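Local coordinates for replicase polyprotein 1a (Avian infectious bronchitis virus, PDB 3LD1) that is of unknown precise function but is a fragment of non-structural protein 2, a product of the coronavirus replicase polyprotein, at residues R219-R224 / K240-L245; L245-G248 / A252-F255; A259-A264 / K280-V285; R224-T229 / S233-V238; R179-A184 / M203-C208. The protein carries 3 engineered substitutions. All coordinates share one frame; numbering follows the deposited sequence.

Contact 1: residues R219-R224 / K240-L245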
# COMPACT_ATOMS: atom_id res chain seq x y z
N ARG A 219 -17.48 -7.84 2.14
CA ARG A 219 -18.29 -6.72 1.65
C ARG A 219 -17.70 -5.36 1.90
O ARG A 219 -18.46 -4.38 1.99
CB ARG A 219 -19.70 -6.72 2.21
CG ARG A 219 -20.44 -8.03 2.08
CD ARG A 219 -21.59 -8.14 3.12
NE ARG A 219 -22.19 -9.45 2.97
CZ ARG A 219 -21.93 -10.55 3.72
NH1 ARG A 219 -21.09 -10.51 4.79
NH2 ARG A 219 -22.55 -11.71 3.38
N THR A 220 -16.38 -5.26 2.00
CA THR A 220 -15.72 -3.96 1.95
C THR A 220 -14.73 -4.00 0.84
O THR A 220 -14.18 -5.08 0.53
CB THR A 220 -14.83 -3.65 3.20
OG1 THR A 220 -15.20 -4.43 4.33
CG2 THR A 220 -14.91 -2.26 3.53
N LEU A 221 -14.48 -2.81 0.28
CA LEU A 221 -13.29 -2.55 -0.47
C LEU A 221 -12.13 -2.62 0.54
O LEU A 221 -12.30 -2.27 1.69
CB LEU A 221 -13.39 -1.16 -1.06
CG LEU A 221 -14.32 -0.98 -2.28
CD1 LEU A 221 -14.62 0.49 -2.63
CD2 LEU A 221 -13.71 -1.63 -3.49
N VAL A 222 -10.99 -3.18 0.15
CA VAL A 222 -9.78 -3.10 0.93
C VAL A 222 -8.59 -2.89 -0.01
O VAL A 222 -8.61 -3.36 -1.10
CB VAL A 222 -9.57 -4.29 1.92
CG1 VAL A 222 -10.88 -5.04 2.21
CG2 VAL A 222 -8.41 -5.23 1.48
N VAL A 223 -7.64 -2.07 0.39
CA VAL A 223 -6.43 -1.89 -0.38
C VAL A 223 -5.48 -2.91 0.21
O VAL A 223 -5.07 -2.78 1.38
CB VAL A 223 -5.89 -0.48 -0.18
CG1 VAL A 223 -4.43 -0.39 -0.57
CG2 VAL A 223 -6.65 0.48 -1.02
N ARG A 224 -5.21 -3.96 -0.56
CA ARG A 224 -4.29 -5.01 -0.09
C ARG A 224 -3.06 -4.39 0.55
O ARG A 224 -2.76 -4.69 1.70
CB ARG A 224 -3.88 -5.90 -1.27
CG ARG A 224 -5.04 -6.85 -1.76
CD ARG A 224 -4.68 -8.32 -1.44
NE ARG A 224 -4.21 -8.96 -2.66
CZ ARG A 224 -4.96 -9.78 -3.40
NH1 ARG A 224 -6.21 -10.09 -2.99
NH2 ARG A 224 -4.45 -10.28 -4.53
N LYS A 240 -15.77 0.56 7.94
CA LYS A 240 -16.73 1.04 8.89
C LYS A 240 -17.90 1.66 8.09
O LYS A 240 -19.05 1.36 8.38
CB LYS A 240 -16.06 2.06 9.79
CG LYS A 240 -16.52 2.05 11.23
CD LYS A 240 -16.00 3.33 12.03
CE LYS A 240 -16.46 3.31 13.57
NZ LYS A 240 -17.91 3.70 13.77
N PHE A 241 -17.60 2.48 7.07
CA PHE A 241 -18.59 3.03 6.15
C PHE A 241 -19.35 1.93 5.40
O PHE A 241 -20.48 2.12 4.98
CB PHE A 241 -17.86 3.87 5.13
CG PHE A 241 -18.71 4.48 4.02
CD1 PHE A 241 -19.17 3.71 2.94
CD2 PHE A 241 -18.93 5.86 3.97
CE1 PHE A 241 -19.95 4.33 1.84
CE2 PHE A 241 -19.67 6.48 2.90
CZ PHE A 241 -20.19 5.71 1.84
N PHE A 242 -18.71 0.79 5.17
CA PHE A 242 -19.39 -0.27 4.45
C PHE A 242 -20.28 -1.01 5.38
O PHE A 242 -21.42 -1.29 5.06
CB PHE A 242 -18.42 -1.21 3.76
CG PHE A 242 -18.05 -0.74 2.41
CD1 PHE A 242 -18.74 -1.18 1.30
CD2 PHE A 242 -17.04 0.20 2.25
CE1 PHE A 242 -18.40 -0.68 0.02
CE2 PHE A 242 -16.67 0.68 1.00
CZ PHE A 242 -17.33 0.27 -0.13
N GLU A 243 -19.73 -1.29 6.55
CA GLU A 243 -20.45 -1.78 7.68
C GLU A 243 -21.84 -1.12 7.76
O GLU A 243 -22.85 -1.79 7.71
CB GLU A 243 -19.66 -1.47 8.93
CG GLU A 243 -20.22 -2.10 10.16
CD GLU A 243 -20.21 -3.63 10.08
OE1 GLU A 243 -20.17 -4.18 8.94
OE2 GLU A 243 -20.24 -4.28 11.17
N GLU A 244 -21.87 0.20 7.84
CA GLU A 244 -23.10 0.95 8.08
C GLU A 244 -23.99 1.06 6.85
O GLU A 244 -24.98 1.81 6.82
CB GLU A 244 -22.69 2.36 8.55
CG GLU A 244 -22.24 2.33 10.02
CD GLU A 244 -21.11 3.31 10.35
OE1 GLU A 244 -20.87 4.33 9.61
OE2 GLU A 244 -20.47 3.01 11.39
N LEU A 245 -23.63 0.34 5.82
CA LEU A 245 -24.33 0.53 4.57
C LEU A 245 -25.56 -0.44 4.60
O LEU A 245 -25.54 -1.47 5.35
CB LEU A 245 -23.33 0.32 3.44
CG LEU A 245 -23.25 1.29 2.24
CD1 LEU A 245 -23.50 2.75 2.49
CD2 LEU A 245 -21.94 1.13 1.43

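Contact 2: residues L245-G248 / A252-F255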
# COMPACT_ATOMS: atom_id res chain seq x y z
N LEU A 245 -23.63 0.34 5.82
CA LEU A 245 -24.33 0.53 4.57
C LEU A 245 -25.56 -0.44 4.60
O LEU A 245 -25.54 -1.47 5.35
CB LEU A 245 -23.33 0.32 3.44
CG LEU A 245 -23.25 1.29 2.24
CD1 LEU A 245 -23.50 2.75 2.49
CD2 LEU A 245 -21.94 1.13 1.43
N PRO A 246 -26.62 -0.09 3.84
CA PRO A 246 -27.88 -0.90 3.89
C PRO A 246 -27.71 -2.27 3.23
O PRO A 246 -27.09 -2.34 2.15
CB PRO A 246 -28.92 -0.08 3.08
CG PRO A 246 -28.15 1.14 2.40
CD PRO A 246 -26.67 1.06 2.89
N ASN A 247 -28.21 -3.33 3.87
CA ASN A 247 -28.30 -4.66 3.26
C ASN A 247 -29.32 -4.78 2.10
O ASN A 247 -30.35 -4.13 2.11
CB ASN A 247 -28.62 -5.66 4.34
CG ASN A 247 -27.40 -6.01 5.19
OD1 ASN A 247 -26.31 -5.49 4.99
ND2 ASN A 247 -27.58 -6.95 6.13
N GLY A 248 -29.01 -5.62 1.10
CA GLY A 248 -29.71 -5.60 -0.20
C GLY A 248 -29.88 -7.02 -0.74
O GLY A 248 -29.80 -8.02 0.00
N ALA A 252 -25.95 -8.51 0.06
CA ALA A 252 -24.89 -7.57 -0.26
C ALA A 252 -25.17 -6.21 0.34
O ALA A 252 -26.28 -5.95 0.81
CB ALA A 252 -24.77 -7.44 -1.76
N LYS A 253 -24.19 -5.30 0.22
CA LYS A 253 -24.23 -4.00 0.80
C LYS A 253 -24.53 -3.04 -0.28
O LYS A 253 -23.85 -3.08 -1.30
CB LYS A 253 -22.85 -3.68 1.42
CG LYS A 253 -22.59 -4.39 2.70
CD LYS A 253 -23.63 -3.96 3.76
CE LYS A 253 -23.38 -4.65 5.15
NZ LYS A 253 -24.35 -4.02 6.11
N ILE A 254 -25.47 -2.11 -0.11
CA ILE A 254 -25.79 -1.24 -1.26
C ILE A 254 -25.22 0.16 -1.18
O ILE A 254 -25.28 0.84 -0.17
CB ILE A 254 -27.33 -1.13 -1.53
CG1 ILE A 254 -28.02 -2.53 -1.51
CG2 ILE A 254 -27.59 -0.36 -2.83
CD1 ILE A 254 -27.62 -3.53 -2.63
N PHE A 255 -24.67 0.60 -2.29
CA PHE A 255 -24.23 1.96 -2.39
C PHE A 255 -24.50 2.30 -3.79
O PHE A 255 -23.90 1.64 -4.69
CB PHE A 255 -22.72 2.07 -2.18
CG PHE A 255 -22.19 3.48 -2.35
CD1 PHE A 255 -22.32 4.41 -1.30
CD2 PHE A 255 -21.61 3.88 -3.54
CE1 PHE A 255 -21.86 5.72 -1.46
CE2 PHE A 255 -21.13 5.19 -3.72
CZ PHE A 255 -21.25 6.12 -2.68

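Contact 3: residues A259-A264 / K280-V285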
# COMPACT_ATOMS: atom_id res chain seq x y z
N ALA A 259 -23.29 -3.03 -5.95
CA ALA A 259 -23.51 -4.05 -4.91
C ALA A 259 -22.22 -4.75 -4.50
O ALA A 259 -21.36 -5.04 -5.34
CB ALA A 259 -24.49 -5.07 -5.38
N PHE A 260 -22.12 -5.06 -3.22
CA PHE A 260 -20.88 -5.49 -2.67
C PHE A 260 -21.11 -6.76 -1.90
O PHE A 260 -21.62 -6.72 -0.77
CB PHE A 260 -20.35 -4.40 -1.74
CG PHE A 260 -19.84 -3.20 -2.46
CD1 PHE A 260 -20.68 -2.17 -2.81
CD2 PHE A 260 -18.50 -3.10 -2.82
CE1 PHE A 260 -20.19 -1.06 -3.53
CE2 PHE A 260 -18.00 -2.01 -3.55
CZ PHE A 260 -18.83 -0.99 -3.91
N PHE A 261 -20.74 -7.87 -2.55
CA PHE A 261 -20.98 -9.20 -2.10
C PHE A 261 -19.77 -9.66 -1.32
O PHE A 261 -18.86 -8.87 -1.08
CB PHE A 261 -21.21 -10.02 -3.33
CG PHE A 261 -22.64 -9.95 -3.84
CD1 PHE A 261 -22.94 -9.28 -5.00
CD2 PHE A 261 -23.69 -10.53 -3.10
CE1 PHE A 261 -24.27 -9.18 -5.44
CE2 PHE A 261 -24.99 -10.44 -3.53
CZ PHE A 261 -25.28 -9.73 -4.71
N ARG A 262 -19.72 -10.92 -0.89
CA ARG A 262 -18.61 -11.32 0.05
C ARG A 262 -17.27 -10.85 -0.45
O ARG A 262 -16.52 -10.27 0.26
CB ARG A 262 -18.56 -12.85 0.29
CG ARG A 262 -18.95 -13.33 1.70
CD ARG A 262 -20.31 -14.00 1.71
NE ARG A 262 -20.33 -15.48 1.88
CZ ARG A 262 -20.20 -16.39 0.90
NH1 ARG A 262 -19.94 -16.01 -0.38
NH2 ARG A 262 -20.29 -17.70 1.19
N GLU A 263 -17.04 -11.06 -1.74
CA GLU A 263 -15.73 -11.05 -2.33
C GLU A 263 -15.70 -10.39 -3.64
O GLU A 263 -14.74 -10.57 -4.32
CB GLU A 263 -15.29 -12.49 -2.58
CG GLU A 263 -14.79 -13.20 -1.34
CD GLU A 263 -14.81 -14.72 -1.54
OE1 GLU A 263 -13.84 -15.40 -1.07
OE2 GLU A 263 -15.81 -15.22 -2.19
N ALA A 264 -16.72 -9.62 -4.02
CA ALA A 264 -16.73 -8.94 -5.32
C ALA A 264 -17.70 -7.77 -5.34
O ALA A 264 -18.70 -7.77 -4.58
CB ALA A 264 -17.11 -9.91 -6.45
N LYS A 280 -33.22 -7.18 -13.43
CA LYS A 280 -31.93 -6.60 -13.11
C LYS A 280 -30.82 -7.61 -13.15
O LYS A 280 -31.06 -8.78 -12.86
CB LYS A 280 -31.96 -6.07 -11.68
CG LYS A 280 -32.82 -4.88 -11.49
CD LYS A 280 -32.88 -4.43 -9.99
CE LYS A 280 -33.55 -3.06 -9.89
NZ LYS A 280 -32.95 -2.33 -8.69
N GLY A 281 -29.59 -7.14 -13.40
CA GLY A 281 -28.46 -8.04 -13.33
C GLY A 281 -27.19 -7.44 -12.77
O GLY A 281 -27.15 -6.29 -12.34
N PHE A 282 -26.14 -8.24 -12.77
CA PHE A 282 -24.90 -7.78 -12.19
C PHE A 282 -23.76 -7.82 -13.19
O PHE A 282 -23.74 -8.70 -14.08
CB PHE A 282 -24.57 -8.61 -10.98
CG PHE A 282 -25.74 -8.84 -10.00
CD1 PHE A 282 -26.27 -7.79 -9.22
CD2 PHE A 282 -26.30 -10.14 -9.86
CE1 PHE A 282 -27.27 -8.04 -8.29
CE2 PHE A 282 -27.32 -10.39 -8.96
CZ PHE A 282 -27.79 -9.35 -8.14
N GLU A 283 -22.87 -6.82 -13.07
CA GLU A 283 -21.57 -6.74 -13.83
C GLU A 283 -20.40 -6.51 -12.88
O GLU A 283 -20.27 -5.38 -12.33
CB GLU A 283 -21.56 -5.56 -14.80
CG GLU A 283 -21.97 -5.84 -16.23
CD GLU A 283 -22.24 -4.53 -17.03
OE1 GLU A 283 -23.19 -4.48 -17.85
OE2 GLU A 283 -21.54 -3.51 -16.78
N VAL A 284 -19.55 -7.54 -12.72
CA VAL A 284 -18.37 -7.48 -11.87
C VAL A 284 -17.55 -6.25 -12.22
O VAL A 284 -17.38 -5.95 -13.41
CB VAL A 284 -17.43 -8.77 -12.08
CG1 VAL A 284 -15.99 -8.54 -11.64
CG2 VAL A 284 -17.92 -9.86 -11.32
N VAL A 285 -17.02 -5.55 -11.21
CA VAL A 285 -16.02 -4.50 -11.47
C VAL A 285 -14.76 -4.74 -10.61
O VAL A 285 -14.88 -5.16 -9.43
CB VAL A 285 -16.62 -3.06 -11.30
CG1 VAL A 285 -17.58 -2.67 -12.48
CG2 VAL A 285 -17.32 -2.90 -9.99

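Contact 4: residues R224-T229 / S233-V238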
# COMPACT_ATOMS: atom_id res chain seq x y z
N ARG A 224 -5.21 -3.96 -0.56
CA ARG A 224 -4.29 -5.01 -0.09
C ARG A 224 -3.06 -4.39 0.55
O ARG A 224 -2.76 -4.69 1.70
CB ARG A 224 -3.88 -5.90 -1.27
CG ARG A 224 -5.04 -6.85 -1.76
CD ARG A 224 -4.68 -8.32 -1.44
NE ARG A 224 -4.21 -8.96 -2.66
CZ ARG A 224 -4.96 -9.78 -3.40
NH1 ARG A 224 -6.21 -10.09 -2.99
NH2 ARG A 224 -4.45 -10.28 -4.53
N GLU A 225 -2.38 -3.49 -0.15
CA GLU A 225 -1.05 -3.04 0.29
C GLU A 225 -0.95 -2.32 1.65
O GLU A 225 0.08 -2.37 2.29
CB GLU A 225 -0.35 -2.24 -0.80
CG GLU A 225 -0.10 -3.07 -2.06
CD GLU A 225 -1.32 -3.19 -2.94
OE1 GLU A 225 -2.35 -2.50 -2.75
OE2 GLU A 225 -1.23 -3.98 -3.89
N PHE A 226 -2.02 -1.68 2.11
CA PHE A 226 -2.06 -1.10 3.45
C PHE A 226 -2.30 -2.12 4.51
O PHE A 226 -2.29 -1.76 5.67
CB PHE A 226 -3.23 -0.16 3.59
CG PHE A 226 -3.20 0.97 2.62
CD1 PHE A 226 -2.01 1.37 2.02
CD2 PHE A 226 -4.38 1.64 2.28
CE1 PHE A 226 -1.97 2.45 1.10
CE2 PHE A 226 -4.37 2.74 1.36
CZ PHE A 226 -3.17 3.14 0.78
N ALA A 227 -2.53 -3.38 4.13
CA ALA A 227 -3.15 -4.28 5.06
C ALA A 227 -2.25 -4.52 6.25
O ALA A 227 -2.69 -4.35 7.35
CB ALA A 227 -3.66 -5.62 4.43
N GLY A 228 -1.00 -4.90 6.12
CA GLY A 228 -0.36 -5.09 7.43
C GLY A 228 0.60 -3.94 7.72
O GLY A 228 1.78 -4.18 7.78
N THR A 229 0.11 -2.69 7.76
CA THR A 229 0.93 -1.53 8.01
C THR A 229 0.19 -0.53 8.85
O THR A 229 -1.03 -0.65 9.08
CB THR A 229 1.27 -0.82 6.70
OG1 THR A 229 0.15 -0.03 6.24
CG2 THR A 229 1.70 -1.88 5.63
N SER A 233 -5.35 1.54 9.03
CA SER A 233 -6.45 2.27 9.57
C SER A 233 -7.23 2.93 8.38
O SER A 233 -8.38 3.35 8.55
CB SER A 233 -5.91 3.25 10.58
OG SER A 233 -5.31 4.33 9.90
N ILE A 234 -6.67 3.00 7.18
CA ILE A 234 -7.53 3.48 6.13
C ILE A 234 -8.51 2.35 5.63
O ILE A 234 -9.73 2.53 5.55
CB ILE A 234 -6.82 4.31 5.03
CG1 ILE A 234 -6.76 3.56 3.76
CG2 ILE A 234 -5.43 4.85 5.38
CD1 ILE A 234 -7.46 4.30 2.74
N ASN A 235 -8.00 1.15 5.38
CA ASN A 235 -8.86 0.00 5.23
C ASN A 235 -9.94 -0.08 6.33
O ASN A 235 -11.11 -0.49 6.07
CB ASN A 235 -8.02 -1.25 5.24
CG ASN A 235 -7.29 -1.51 3.94
OD1 ASN A 235 -6.29 -2.26 3.91
ND2 ASN A 235 -7.82 -0.99 2.85
N GLY A 236 -9.62 0.35 7.55
CA GLY A 236 -10.58 0.20 8.66
C GLY A 236 -11.77 1.17 8.59
O GLY A 236 -12.91 0.86 8.99
N ALA A 237 -11.50 2.34 8.08
CA ALA A 237 -12.49 3.39 8.18
C ALA A 237 -13.37 3.15 7.00
O ALA A 237 -14.56 3.38 7.09
CB ALA A 237 -11.88 4.75 8.08
N VAL A 238 -12.78 2.69 5.90
CA VAL A 238 -13.57 2.27 4.77
C VAL A 238 -14.49 1.08 5.16
O VAL A 238 -15.63 1.03 4.78
CB VAL A 238 -12.68 1.91 3.55
CG1 VAL A 238 -13.48 1.12 2.48
CG2 VAL A 238 -12.08 3.12 2.92

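Contact 5: residues R179-A184 / M203-C208. Engineered in segment 179-184: A183 (natural residue Lys).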
# COMPACT_ATOMS: atom_id res chain seq x y z
N ARG A 179 -6.25 12.79 6.73
CA ARG A 179 -5.99 12.76 8.16
C ARG A 179 -5.08 11.63 8.59
O ARG A 179 -4.34 11.78 9.57
CB ARG A 179 -7.27 12.65 8.94
CG ARG A 179 -7.94 11.29 8.77
CD ARG A 179 -8.31 10.73 10.12
NE ARG A 179 -9.71 10.30 10.20
CZ ARG A 179 -10.78 11.13 10.19
NH1 ARG A 179 -10.65 12.45 10.06
NH2 ARG A 179 -12.02 10.62 10.32
N ILE A 180 -5.15 10.48 7.91
CA ILE A 180 -4.44 9.33 8.42
C ILE A 180 -2.95 9.60 8.20
O ILE A 180 -2.13 9.38 9.09
CB ILE A 180 -4.88 8.04 7.75
CG1 ILE A 180 -6.34 7.73 8.06
CG2 ILE A 180 -3.97 6.91 8.16
CD1 ILE A 180 -6.68 7.29 9.52
N PHE A 181 -2.64 10.13 7.02
CA PHE A 181 -1.28 10.50 6.69
C PHE A 181 -0.77 11.65 7.55
O PHE A 181 0.30 11.59 8.09
CB PHE A 181 -1.21 10.92 5.25
CG PHE A 181 -1.21 9.77 4.27
CD1 PHE A 181 -0.09 8.92 4.15
CD2 PHE A 181 -2.32 9.53 3.44
CE1 PHE A 181 -0.07 7.82 3.20
CE2 PHE A 181 -2.31 8.45 2.50
CZ PHE A 181 -1.18 7.60 2.40
N GLN A 182 -1.59 12.69 7.64
CA GLN A 182 -1.40 13.77 8.56
C GLN A 182 -0.99 13.28 9.95
O GLN A 182 0.06 13.69 10.43
CB GLN A 182 -2.71 14.50 8.64
CG GLN A 182 -2.62 15.95 8.47
CD GLN A 182 -4.00 16.55 8.11
OE1 GLN A 182 -5.02 16.36 8.82
NE2 GLN A 182 -4.03 17.26 7.00
N ALA A 183 -1.80 12.41 10.57
CA ALA A 183 -1.56 11.94 11.94
C ALA A 183 -0.23 11.28 11.90
O ALA A 183 0.69 11.70 12.63
CB ALA A 183 -2.65 10.98 12.45
N ALA A 184 -0.08 10.33 10.96
CA ALA A 184 1.13 9.52 10.81
C ALA A 184 2.43 10.31 10.55
O ALA A 184 3.53 9.93 11.03
CB ALA A 184 0.93 8.51 9.70
N MET A 203 8.17 1.61 6.12
CA MET A 203 7.81 0.24 5.83
C MET A 203 6.54 0.24 4.97
O MET A 203 6.47 -0.42 3.94
CB MET A 203 7.67 -0.58 7.10
CG MET A 203 7.35 -2.05 6.78
SD MET A 203 5.58 -2.26 6.29
CE MET A 203 4.94 -3.12 7.72
N ALA A 204 5.57 1.05 5.36
CA ALA A 204 4.32 1.09 4.66
C ALA A 204 4.47 1.69 3.28
O ALA A 204 3.80 1.22 2.33
CB ALA A 204 3.27 1.84 5.47
N PHE A 205 5.33 2.70 3.12
CA PHE A 205 5.49 3.28 1.74
C PHE A 205 6.24 2.28 0.80
O PHE A 205 6.02 2.29 -0.39
CB PHE A 205 6.17 4.67 1.71
CG PHE A 205 5.25 5.87 2.09
CD1 PHE A 205 4.02 6.05 1.48
CD2 PHE A 205 5.67 6.78 3.02
CE1 PHE A 205 3.20 7.06 1.83
CE2 PHE A 205 4.88 7.84 3.38
CZ PHE A 205 3.61 7.99 2.78
N ALA A 206 7.09 1.43 1.37
CA ALA A 206 7.72 0.34 0.67
C ALA A 206 6.62 -0.62 0.27
O ALA A 206 6.59 -1.10 -0.86
CB ALA A 206 8.76 -0.39 1.59
N LYS A 207 5.67 -0.87 1.18
CA LYS A 207 4.77 -1.98 0.90
C LYS A 207 3.95 -1.64 -0.29
O LYS A 207 3.51 -2.52 -1.01
CB LYS A 207 3.91 -2.44 2.07
CG LYS A 207 3.15 -3.75 1.78
CD LYS A 207 2.44 -4.38 2.99
CE LYS A 207 1.53 -5.59 2.63
NZ LYS A 207 0.60 -5.90 3.78
N CYS A 208 3.81 -0.36 -0.55
CA CYS A 208 2.98 -0.05 -1.62
C CYS A 208 3.63 0.79 -2.67
O CYS A 208 2.95 1.32 -3.56
CB CYS A 208 1.68 0.48 -1.11
SG CYS A 208 1.76 2.01 -0.35

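Contact 1: residues R219-R224 / K240-L245
The phenyl ring of F242 carries this contact from the helix side, lying against the carbonyl oxygen of R219 and against T220 and L221 at the start of strand 220-223. The first interaction is a CH-pi contact. T220 CA stands 4.3 Å from the centroid of the F242 ring and 22° off its normal, while the amide nitrogen of L221 lies above the centre of the same face. Backbone atoms of T220 and L221 thus lie over this face, with the T220 methyl on the same side near its rim.

Apolar contacts follow round the ring. T220 CG2 reaches F242 CD2 at 3.5 Å, and at the far end of the ring L221 CD1 touches F242 CZ at 3.7 Å. The L221 side chain gets there because its CG lies opposite the carbonyl carbon (chi1 -76°), which brings CG and CD1 against CZ. R219 O comes in obliquely, 3.3 Å from F242 CD1.

No hydrogen bond joins the two segments; the polar bonds lie within one segment or lead outside. L245 N binds F242 O at 2.8 Å where the helix ends, and K240 NZ pairs with E244 OE2 at 3.6 Å, a salt bridge on the exposed side of that turn. R219 directs its NE to G251 O, and F260 makes an edge-to-face pair with F242. The arrangement is a two-stranded hairpin, 214-217 with 220-223, whose second strand packs against the C-terminal turn of the helix that follows it, 232-243.

Contact 2: residues L245-G248 / A252-F255
Beside the F255 ring, L245 CD2 approaches obliquely, and its nearest atom on that residue is F255 CB at 3.8 Å. The N247 carboxamide, a second flat group, offers OD1 to K253 NZ at 2.7 Å, with the donor tilted 30° from the amide plane. The peptide carbonyl of L245 receives that same NZ at 2.9 Å, again from a tilted direction.

K253 reaches both acceptors because its chain bends at CG (chi2 -62°) and then runs extended to the ammonium group. Between the backbones, I254 N donates to P246 O at 2.8 Å in a nearly straight bond, and G248 N makes a weak bond to A252 O. These two bonds flank N247 and K253, the pattern of an antiparallel non-hydrogen-bonded pair, although the bridge is a single one. Closer packing surrounds the I254 backbone: the pyrrolidine of P246 turns its CD to I254 O, 3.4 Å away, and L245 CG reaches the same oxygen at 3.2 Å. G248 has no side chain, and I254 CG1 packs against its CA at 3.7 Å.

The link 245-248 is thus laid along strand 253-255, an outermost strand of its four-stranded antiparallel sheet. E243 O, in the last turn of helix 232-243, is a third acceptor for the lysine. With three oxygens around it, the K253 ammonium ties the helix end to the loop and the strand, and its positive charge would probably be stabilised by the carbonyl-rich C-terminus of the helix.

Contact 3: residues A259-A264 / K280-V285
F261 and F282 meet although their backbones stay apart: their CA atoms are 10.9 Å from each other, and no hydrogen bond links 259-264 with 280-285. In the four-stranded antiparallel sheet, strand 265-269 runs between strands 258-260 and 281-285, so the two segments belong to next-nearest strands. Past strand 258-260 the chain turns back at R262 and E263, and F261 N binds A264 O at 2.9 Å to close this tight turn.

Both phenylalanines point their CB toward the other segment, and their rings bridge the distance. They form a T-shaped pair in which F261 presents its edge to the face of F282, with centroids 5.6 Å apart and planes at 83°. F261 CE1 stands 4.3 Å above the plane of the F282 ring, displaced toward the rim rather than over its centre. The closest pair of atoms is F261 CZ and F282 CZ, also at 4.3 Å. For F282 a chi1 of -46° puts the ring beside its own backbone N, and a chi2 of -70° turns a face to the incoming edge. The contact is modest in area and entirely apolar, and both rings are buried.

Other parts of the chain complete the surroundings. F261 also touches A252 and, on strand 345-355, L347 and D349, while F282 packs on V266 of the intervening strand, on F249, and on the ring of H325 at the start of strand 325-332. The aromatic pair thus lies where the small antiparallel sheet meets strands of the C-terminal six-stranded sheet.

Contact 4: residues R224-T229 / S233-V238
F226 and N235 mark the nearest approach of the two backbones, with CA atoms 7.1 Å apart, where the turn 224-229, which connects strand 220-223 to helix 232-243, lies beside the first half of that helix.

The main side-chain contact is between F226 and I234. F226 CD2 lies 3.4 Å from I234 CG1, and the neighbouring F226 CE2 is 3.7 Å from I234 CD1, so one flank of the phenyl ring runs along the ethyl branch of the isoleucine, the two approaching obliquely. The I234 chi1 of 110° is off a staggered position, so the exact placing of this branch is best taken with caution. The CB of F226 and the backbone of A227 lie against the side chain of N235, which extends from the next helical position toward the turn. On helix 174-185, I177 and I180 also touch I234.

Polar bonds then fix the turn itself. A227 N binds R224 O at 2.8 Å. T229 OG1 donates to F226 O at 3.0 Å, coming from above the carbonyl plane, and also caps L231 N in the turn that leads into helix 232-243. Within the helix, I234 O accepts from both A237 N and V238 N, at 3.1 Å each. Across the segments the contact is van der Waals, chiefly phenylalanine on isoleucine; the threonine hydroxyl fixes the turn that leads into the helix.

Contact 5: residues R179-A184 / M203-C208
F181 and F205 reach toward each other from two helices whose backbones stay well apart, the nearest CA atoms being those of these residues at 11.1 Å. From CB of F181, a chi1 of -78° sets CG beside the backbone N and sends the ring out from helix 174-185 toward F205. The first atom to meet the partner is F181 CD1, 4.1 Å from F205 CZ. One step on, F181 CE1 makes the closest contact, at 3.6 Å from F205 CE1 and 3.7 Å from F205 CZ.

F205 leaves helix 194-207 with almost the same first torsion. The two rings are nearly parallel, with planes at 4° and centroids 6.0 Å apart, but they are shifted so that rim meets rim and neither ring lies over the other. This is van der Waals contact between the ring rims, without the overlap of a stack and with no polar bond across it.

Both rings also press on helix 140-162: F181 on V151 and V154, F205 on M147 and L150. F205 touches Y30 at the start of helix 30-46, and F181 touches L231. Two helices too far apart for backbone-level packing thus meet through long aromatic side chains over a third, an arrangement typical of the buried interior of an alpha-helical bundle, here in the helical part of the chain.

Overall arrangement
Contacts 1, 3 and 5 are buried and rest on aromatic rings, but in different ways: a backbone CH over a face in contact 1, a T-shaped pair in contact 3, and rims only in contact 5. Contact 2 is at the surface and is the most polar, held by a lysine and backbone bonds. Contact 4 is partly buried and apolar across its segments. Helix 232-243 serves contacts 1 and 4, the latter nested in the loop closed by the former, while contacts 2 and 3 share one antiparallel sheet. The series starts among helices at contact 5, whose centre lies about 10 Å from that of contact 4 and about 30 Å from that of contact 3.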